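Local coordinates for protein tryptophan synthase alpha chain (Chlamydia trachomatis, PDB 6V82) that probably cleaves indoleglycerol phosphate to indole and glyceraldehyde 3-phosphate, the alpha-subunit half of the last step of L-tryptophan biosynthesis, at residues Leu13-Leu18 / Gly223-Thr228. Residues are numbered along the deposited sequence; the frame is centred on the assembly and turned at random.
Sequences LCIGYL and GFIVKT
The carbonyl oxygen Ile15 O takes the amide Val226 N at 2.8 Å in a nearly straight bond (170° at the hydrogen) and also receives a CA-H...O contact from Ile225 CA. The amide of the same residue, Ile15 N, gives its hydrogen to Phe224 O, again at 2.8 Å, so Ile15 is gripped through both its amide and its carbonyl. Phe224 N to Leu13 O and Tyr17 N to Val226 O extend the parallel pattern in both directions. Where the strand 223-226 ends, a water takes over, donating to both Tyr17 O and Lys227 O. These are the first and last strands of a TIM barrel, and their pairing closes the cylinder. On the outer side, facing helix 211-218, Phe224 CG sits between its backbone N and carbonyl carbon (chi1 66°), which brings the ring up to Cys14: Cys14 CA lies over one ring face, offset toward the rim, and Phe224 CZ is 3.6 Å from Cys14 CB. Cys14 SG sits oblique to that ring, 4.5 Å from its centroid, and also touches Val226 CG2. Ile15 and Ile225 point the other way, into the barrel, where their side chains cross with CB atoms 4.1 Å apart and both reach Glu44, a predicted catalytic proton acceptor. At the C-terminal end, Tyr17 and Lys227 run side by side in the same direction. The lysine chain, bent at chi2 and chi4, passes over one ring face: Lys227 CE lies 3.6 Å from the centroid of the Tyr17 ring in a CH-pi contact, and Lys227 NZ, in a cation-pi contact, is 4.8 Å from that same centroid. That ammonium also forms a salt bridge with Asp55, the other predicted proton acceptor, while Tyr17 OH hydrogen-bonds to Thr19 and His63.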
ATOM      1  N   LEU A  13     -35.316 -38.000 -31.432  1.00 54.91           N
ATOM      2  CA  LEU A  13     -34.294 -37.476 -32.323  1.00 48.72           C
ATOM      3  C   LEU A  13     -32.997 -37.194 -31.567  1.00 48.18           C
ATOM      4  O   LEU A  13     -32.990 -36.946 -30.360  1.00 55.50           O
ATOM      5  CB  LEU A  13     -34.792 -36.196 -32.991  1.00 45.28           C
ATOM      6  CG  LEU A  13     -36.148 -36.291 -33.691  1.00 48.84           C
ATOM      7  CD1 LEU A  13     -36.433 -34.990 -34.416  1.00 43.23           C
ATOM      8  CD2 LEU A  13     -36.182 -37.474 -34.665  1.00 51.47           C
ATOM      9  N   CYS A  14     -31.888 -37.226 -32.292  1.00 40.35           N
ATOM     10  CA  CYS A  14     -30.592 -36.877 -31.730  1.00 38.05           C
ATOM     11  C   CYS A  14     -30.131 -35.561 -32.333  1.00 37.45           C
ATOM     12  O   CYS A  14     -29.995 -35.456 -33.556  1.00 42.41           O
ATOM     13  CB  CYS A  14     -29.549 -37.959 -31.995  1.00 41.34           C
ATOM     14  SG  CYS A  14     -27.865 -37.336 -31.688  1.00 44.93           S
ATOM     15  N   ILE A  15     -29.876 -34.572 -31.480  1.00 36.64           N
ATOM     16  CA  ILE A  15     -29.299 -33.293 -31.894  1.00 33.02           C
ATOM     17  C   ILE A  15     -27.800 -33.332 -31.632  1.00 33.68           C
ATOM     18  O   ILE A  15     -27.359 -33.713 -30.536  1.00 37.73           O
ATOM     19  CB  ILE A  15     -29.950 -32.114 -31.153  1.00 29.23           C
ATOM     20  CG1 ILE A  15     -31.476 -32.151 -31.292  1.00 30.42           C
ATOM     21  CG2 ILE A  15     -29.375 -30.795 -31.648  1.00 27.56           C
ATOM     22  CD1 ILE A  15     -32.203 -31.158 -30.390  1.00 27.92           C
ATOM     23  N   GLY A  16     -27.015 -32.949 -32.635  1.00 31.22           N
ATOM     24  CA  GLY A  16     -25.572 -32.921 -32.504  1.00 31.09           C
ATOM     25  C   GLY A  16     -25.013 -31.522 -32.658  1.00 31.75           C
ATOM     26  O   GLY A  16     -25.344 -30.819 -33.622  1.00 27.95           O
ATOM     27  N   TYR A  17     -24.178 -31.102 -31.708  1.00 33.51           N
ATOM     28  CA  TYR A  17     -23.578 -29.776 -31.730  1.00 30.34           C
ATOM     29  C   TYR A  17     -22.219 -29.798 -32.415  1.00 27.71           C
ATOM     30  O   TYR A  17     -21.407 -30.695 -32.175  1.00 32.32           O
ATOM     31  CB  TYR A  17     -23.394 -29.221 -30.316  1.00 25.43           C
ATOM     32  CG  TYR A  17     -22.688 -27.888 -30.338  1.00 29.90           C
ATOM     33  CD1 TYR A  17     -23.391 -26.719 -30.595  1.00 31.69           C
ATOM     34  CD2 TYR A  17     -21.313 -27.797 -30.135  1.00 29.00           C
ATOM     35  CE1 TYR A  17     -22.745 -25.499 -30.634  1.00 34.33           C
ATOM     36  CE2 TYR A  17     -20.664 -26.588 -30.171  1.00 26.59           C
ATOM     37  CZ  TYR A  17     -21.378 -25.439 -30.423  1.00 33.66           C
ATOM     38  OH  TYR A  17     -20.730 -24.220 -30.471  1.00 34.72           O
ATOM     39  N   LEU A  18     -21.973 -28.783 -33.241  1.00 21.08           N
ATOM     40  CA  LEU A  18     -20.649 -28.481 -33.768  1.00 30.11           C
ATOM     41  C   LEU A  18     -20.434 -26.974 -33.757  1.00 32.55           C
ATOM     42  O   LEU A  18     -21.362 -26.199 -34.011  1.00 33.97           O
ATOM     43  CB  LEU A  18     -20.452 -28.969 -35.206  1.00 31.78           C
ATOM     44  CG  LEU A  18     -20.311 -30.452 -35.473  1.00 37.99           C
ATOM     45  CD1 LEU A  18     -20.198 -30.671 -36.983  1.00 38.80           C
ATOM     46  CD2 LEU A  18     -19.103 -30.996 -34.743  1.00 41.52           C
ATOM     47  N   GLY A 223     -36.293 -35.621 -27.711  1.00 46.14           N
ATOM     48  CA  GLY A 223     -34.974 -35.847 -28.266  1.00 42.66           C
ATOM     49  C   GLY A 223     -33.939 -35.589 -27.198  1.00 47.57           C
ATOM     50  O   GLY A 223     -34.257 -35.140 -26.094  1.00 58.61           O
ATOM     51  N   PHE A 224     -32.690 -35.882 -27.539  1.00 44.50           N
ATOM     52  CA  PHE A 224     -31.563 -35.553 -26.678  1.00 44.27           C
ATOM     53  C   PHE A 224     -30.507 -34.833 -27.503  1.00 45.21           C
ATOM     54  O   PHE A 224     -30.445 -34.984 -28.727  1.00 49.10           O
ATOM     55  CB  PHE A 224     -30.963 -36.804 -26.011  1.00 40.69           C
ATOM     56  CG  PHE A 224     -30.331 -37.759 -26.975  1.00 41.38           C
ATOM     57  CD1 PHE A 224     -31.104 -38.683 -27.662  1.00 47.72           C
ATOM     58  CD2 PHE A 224     -28.963 -37.741 -27.193  1.00 41.02           C
ATOM     59  CE1 PHE A 224     -30.522 -39.568 -28.552  1.00 51.36           C
ATOM     60  CE2 PHE A 224     -28.375 -38.627 -28.078  1.00 42.84           C
ATOM     61  CZ  PHE A 224     -29.153 -39.540 -28.759  1.00 47.94           C
ATOM     62  N   ILE A 225     -29.681 -34.039 -26.832  1.00 41.61           N
ATOM     63  CA  ILE A 225     -28.633 -33.281 -27.499  1.00 37.82           C
ATOM     64  C   ILE A 225     -27.279 -33.779 -27.011  1.00 41.25           C
ATOM     65  O   ILE A 225     -27.070 -33.974 -25.807  1.00 45.98           O
ATOM     66  CB  ILE A 225     -28.801 -31.765 -27.280  1.00 34.64           C
ATOM     67  CG1 ILE A 225     -27.627 -31.001 -27.894  1.00 34.52           C
ATOM     68  CG2 ILE A 225     -28.951 -31.423 -25.811  1.00 29.85           C
ATOM     69  CD1 ILE A 225     -27.841 -29.493 -27.920  1.00 37.74           C
ATOM     70  N   VAL A 226     -26.380 -34.023 -27.957  1.00 41.29           N
ATOM     71  CA  VAL A 226     -24.975 -34.303 -27.690  1.00 38.40           C
ATOM     72  C   VAL A 226     -24.239 -32.983 -27.892  1.00 42.25           C
ATOM     73  O   VAL A 226     -23.910 -32.609 -29.024  1.00 45.76           O
ATOM     74  CB  VAL A 226     -24.433 -35.392 -28.619  1.00 33.28           C
ATOM     75  CG1 VAL A 226     -22.970 -35.639 -28.339  1.00 31.72           C
ATOM     76  CG2 VAL A 226     -25.260 -36.666 -28.506  1.00 32.10           C
ATOM     77  N   LYS A 227     -23.986 -32.265 -26.801  1.00 40.02           N
ATOM     78  CA  LYS A 227     -23.396 -30.932 -26.883  1.00 43.50           C
ATOM     79  C   LYS A 227     -21.871 -30.961 -26.909  1.00 45.36           C
ATOM     80  O   LYS A 227     -21.252 -30.304 -27.751  1.00 49.74           O
ATOM     81  CB  LYS A 227     -23.875 -30.074 -25.707  1.00 44.46           C
ATOM     82  CG  LYS A 227     -23.290 -28.668 -25.671  1.00 41.68           C
ATOM     83  CD  LYS A 227     -23.686 -27.889 -26.926  1.00 41.52           C
ATOM     84  CE  LYS A 227     -23.048 -26.500 -26.958  1.00 40.58           C
ATOM     85  NZ  LYS A 227     -23.640 -25.527 -25.979  1.00 38.56           N
ATOM     86  N   THR A 228     -21.256 -31.702 -25.987  1.00 41.63           N
ATOM     87  CA  THR A 228     -19.806 -31.713 -25.810  1.00 38.99           C
ATOM     88  C   THR A 228     -19.097 -32.812 -26.607  1.00 37.57           C
ATOM     89  O   THR A 228     -18.029 -32.563 -27.183  1.00 37.22           O
ATOM     90  CB  THR A 228     -19.469 -31.865 -24.320  1.00 50.97           C
ATOM     91  OG1 THR A 228     -19.859 -30.678 -23.614  1.00 53.29           O
ATOM     92  CG2 THR A 228     -17.981 -32.103 -24.102  1.00 57.30           C
TER
HETATM   93  O   HOH W   1     -20.155 -31.682 -29.632  1.00 22.31           O